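Local coordinates for protein 2',5'-phosphodiesterase 12 (PDB 4Z0V) that is a human mitochondrial phosphodiesterase of the endonuclease/exonuclease/phosphatase family, carrying an E-set-like N-terminal domain and a bound magnesium ion, at residues A[295-298]-A[299-303]. Numbering follows the deposited sequence.
Sequences GYIR and LIQMA
Ile297 O receives the backbone N of Gln301 at 2.8 Å, and the CG of Gln301 presses on the same oxygen at 3.2 Å. An equally short bond, Met302 N to Arg298 O at 2.8 Å, follows one residue on; Leu299 N to Gly295 O and Ile300 N to Tyr296 O, both 3.1 Å, complete the first turns of helix 295-316, the helix of a beta-alpha-beta unit between strands 280-287 and 322-327. Ile297 and Gln301 run side by side in the same direction, CG2 of the isoleucine 3.9 Å from NE2 of the amide. Beyond CG the glutamine is extended, and its amide spans two partners: OE1 accepts from Tyr289 N while NE2 bonds to Ser264 OG. The Tyr296 ring, its CG placed between backbone N and carbonyl carbon (chi1 76°), carries Ile297 CG1 over one face near the rim and meets Ile300 CD1 at its edge, 4.2 Å from CD1 of the ring; its hydroxyl bonds to Glu359. Helix 253-261 packs against both Tyr296 and Ile300. Arg298, bent at chi3 (-78°), sends NH2 to the carbonyl oxygens of His291 and Tyr289. The buried amide and guanidinium thus tie the helix's first turns to the backbone just ahead of it and, through Ser264, to a part of the fold more distant in sequence.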
ATOM      1  N   GLY A 295     -12.483 -18.754   7.221  1.00 17.25           N
ATOM      2  CA  GLY A 295     -13.651 -17.878   7.102  1.00 16.59           C
ATOM      3  C   GLY A 295     -14.157 -17.356   8.439  1.00 21.00           C
ATOM      4  O   GLY A 295     -14.446 -16.155   8.568  1.00 18.30           O
ATOM      5  N   TYR A 296     -14.253 -18.246   9.471  1.00 17.86           N
ATOM      6  CA  TYR A 296     -14.772 -17.792  10.770  1.00 17.74           C
ATOM      7  C   TYR A 296     -13.781 -16.829  11.434  1.00 17.55           C
ATOM      8  O   TYR A 296     -14.193 -15.947  12.179  1.00 15.75           O
ATOM      9  CB  TYR A 296     -15.118 -18.965  11.725  1.00 19.32           C
ATOM     10  CG  TYR A 296     -13.934 -19.645  12.383  1.00 20.66           C
ATOM     11  CD1 TYR A 296     -13.408 -19.170  13.582  1.00 22.45           C
ATOM     12  CD2 TYR A 296     -13.381 -20.802  11.845  1.00 21.62           C
ATOM     13  CE1 TYR A 296     -12.332 -19.803  14.203  1.00 22.27           C
ATOM     14  CE2 TYR A 296     -12.295 -21.436  12.450  1.00 22.49           C
ATOM     15  CZ  TYR A 296     -11.779 -20.937  13.633  1.00 28.23           C
ATOM     16  OH  TYR A 296     -10.724 -21.574  14.243  1.00 27.91           O
ATOM     17  N   ILE A 297     -12.481 -17.047  11.203  1.00 14.06           N
ATOM     18  CA  ILE A 297     -11.427 -16.198  11.793  1.00 13.46           C
ATOM     19  C   ILE A 297     -11.553 -14.787  11.214  1.00 15.94           C
ATOM     20  O   ILE A 297     -11.506 -13.822  11.966  1.00 14.96           O
ATOM     21  CB  ILE A 297     -10.027 -16.795  11.571  1.00 16.52           C
ATOM     22  CG1 ILE A 297      -9.869 -18.097  12.409  1.00 17.07           C
ATOM     23  CG2 ILE A 297      -8.920 -15.759  11.945  1.00 17.33           C
ATOM     24  CD1 ILE A 297      -8.708 -18.946  12.068  1.00 24.11           C
ATOM     25  N   ARG A 298     -11.742 -14.683   9.884  1.00 13.19           N
ATOM     26  CA  ARG A 298     -11.865 -13.395   9.203  1.00 12.12           C
ATOM     27  C   ARG A 298     -13.134 -12.663   9.659  1.00 15.96           C
ATOM     28  O   ARG A 298     -13.105 -11.441   9.822  1.00 14.26           O
ATOM     29  CB  ARG A 298     -11.820 -13.601   7.684  1.00 13.16           C
ATOM     30  CG  ARG A 298     -10.396 -13.988   7.248  1.00 10.94           C
ATOM     31  CD  ARG A 298     -10.299 -14.053   5.734  1.00 15.76           C
ATOM     32  NE  ARG A 298     -10.886 -15.288   5.198  1.00 15.39           N
ATOM     33  CZ  ARG A 298     -10.222 -16.431   5.067  1.00 22.19           C
ATOM     34  NH1 ARG A 298     -10.814 -17.492   4.524  1.00 17.51           N
ATOM     35  NH2 ARG A 298      -8.965 -16.525   5.476  1.00 15.06           N
ATOM     36  N   LEU A 299     -14.222 -13.400   9.920  1.00 12.64           N
ATOM     37  CA  LEU A 299     -15.443 -12.794  10.446  1.00 13.58           C
ATOM     38  C   LEU A 299     -15.182 -12.163  11.814  1.00 16.49           C
ATOM     39  O   LEU A 299     -15.611 -11.025  12.070  1.00 16.59           O
ATOM     40  CB  LEU A 299     -16.553 -13.852  10.554  1.00 13.94           C
ATOM     41  CG  LEU A 299     -17.431 -13.946   9.311  1.00 16.59           C
ATOM     42  CD1 LEU A 299     -18.146 -15.318   9.235  1.00 16.29           C
ATOM     43  CD2 LEU A 299     -18.474 -12.793   9.307  1.00 18.40           C
ATOM     44  N   ILE A 300     -14.484 -12.896  12.689  1.00 12.34           N
ATOM     45  CA  ILE A 300     -14.234 -12.384  14.044  1.00 12.99           C
ATOM     46  C   ILE A 300     -13.253 -11.215  13.954  1.00 15.67           C
ATOM     47  O   ILE A 300     -13.474 -10.193  14.610  1.00 13.91           O
ATOM     48  CB  ILE A 300     -13.798 -13.489  15.033  1.00 15.33           C
ATOM     49  CG1 ILE A 300     -15.010 -14.436  15.322  1.00 16.75           C
ATOM     50  CG2 ILE A 300     -13.277 -12.887  16.360  1.00 16.43           C
ATOM     51  CD1 ILE A 300     -14.616 -15.762  15.664  1.00 26.71           C
ATOM     52  N   GLN A 301     -12.227 -11.328  13.095  1.00 13.58           N
ATOM     53  CA  GLN A 301     -11.278 -10.205  12.934  1.00 12.92           C
ATOM     54  C   GLN A 301     -11.996  -8.940  12.422  1.00 15.51           C
ATOM     55  O   GLN A 301     -11.775  -7.836  12.955  1.00 14.52           O
ATOM     56  CB  GLN A 301     -10.123 -10.585  12.001  1.00 13.04           C
ATOM     57  CG  GLN A 301      -9.210 -11.625  12.589  1.00 11.60           C
ATOM     58  CD  GLN A 301      -7.992 -11.932  11.754  1.00 14.28           C
ATOM     59  OE1 GLN A 301      -8.025 -11.892  10.511  1.00 14.37           O
ATOM     60  NE2 GLN A 301      -6.934 -12.412  12.416  1.00 11.69           N
ATOM     61  N   MET A 302     -12.898  -9.111  11.441  1.00 12.07           N
ATOM     62  CA  MET A 302     -13.682  -8.000  10.893  1.00 11.87           C
ATOM     63  C   MET A 302     -14.599  -7.393  11.974  1.00 16.23           C
ATOM     64  O   MET A 302     -14.713  -6.168  12.049  1.00 15.24           O
ATOM     65  CB  MET A 302     -14.488  -8.462   9.655  1.00 13.35           C
ATOM     66  CG  MET A 302     -15.377  -7.370   9.021  1.00 17.39           C
ATOM     67  SD  MET A 302     -14.503  -5.836   8.574  1.00 21.49           S
ATOM     68  CE  MET A 302     -13.242  -6.427   7.659  1.00 18.17           C
ATOM     69  N   ALA A 303     -15.215  -8.225  12.826  1.00 13.10           N
ATOM     70  CA  ALA A 303     -16.086  -7.729  13.905  1.00 12.99           C
ATOM     71  C   ALA A 303     -15.275  -6.857  14.902  1.00 16.35           C
ATOM     72  O   ALA A 303     -15.749  -5.787  15.311  1.00 16.64           O
ATOM     73  CB  ALA A 303     -16.727  -8.906  14.630  1.00 13.92           C
TER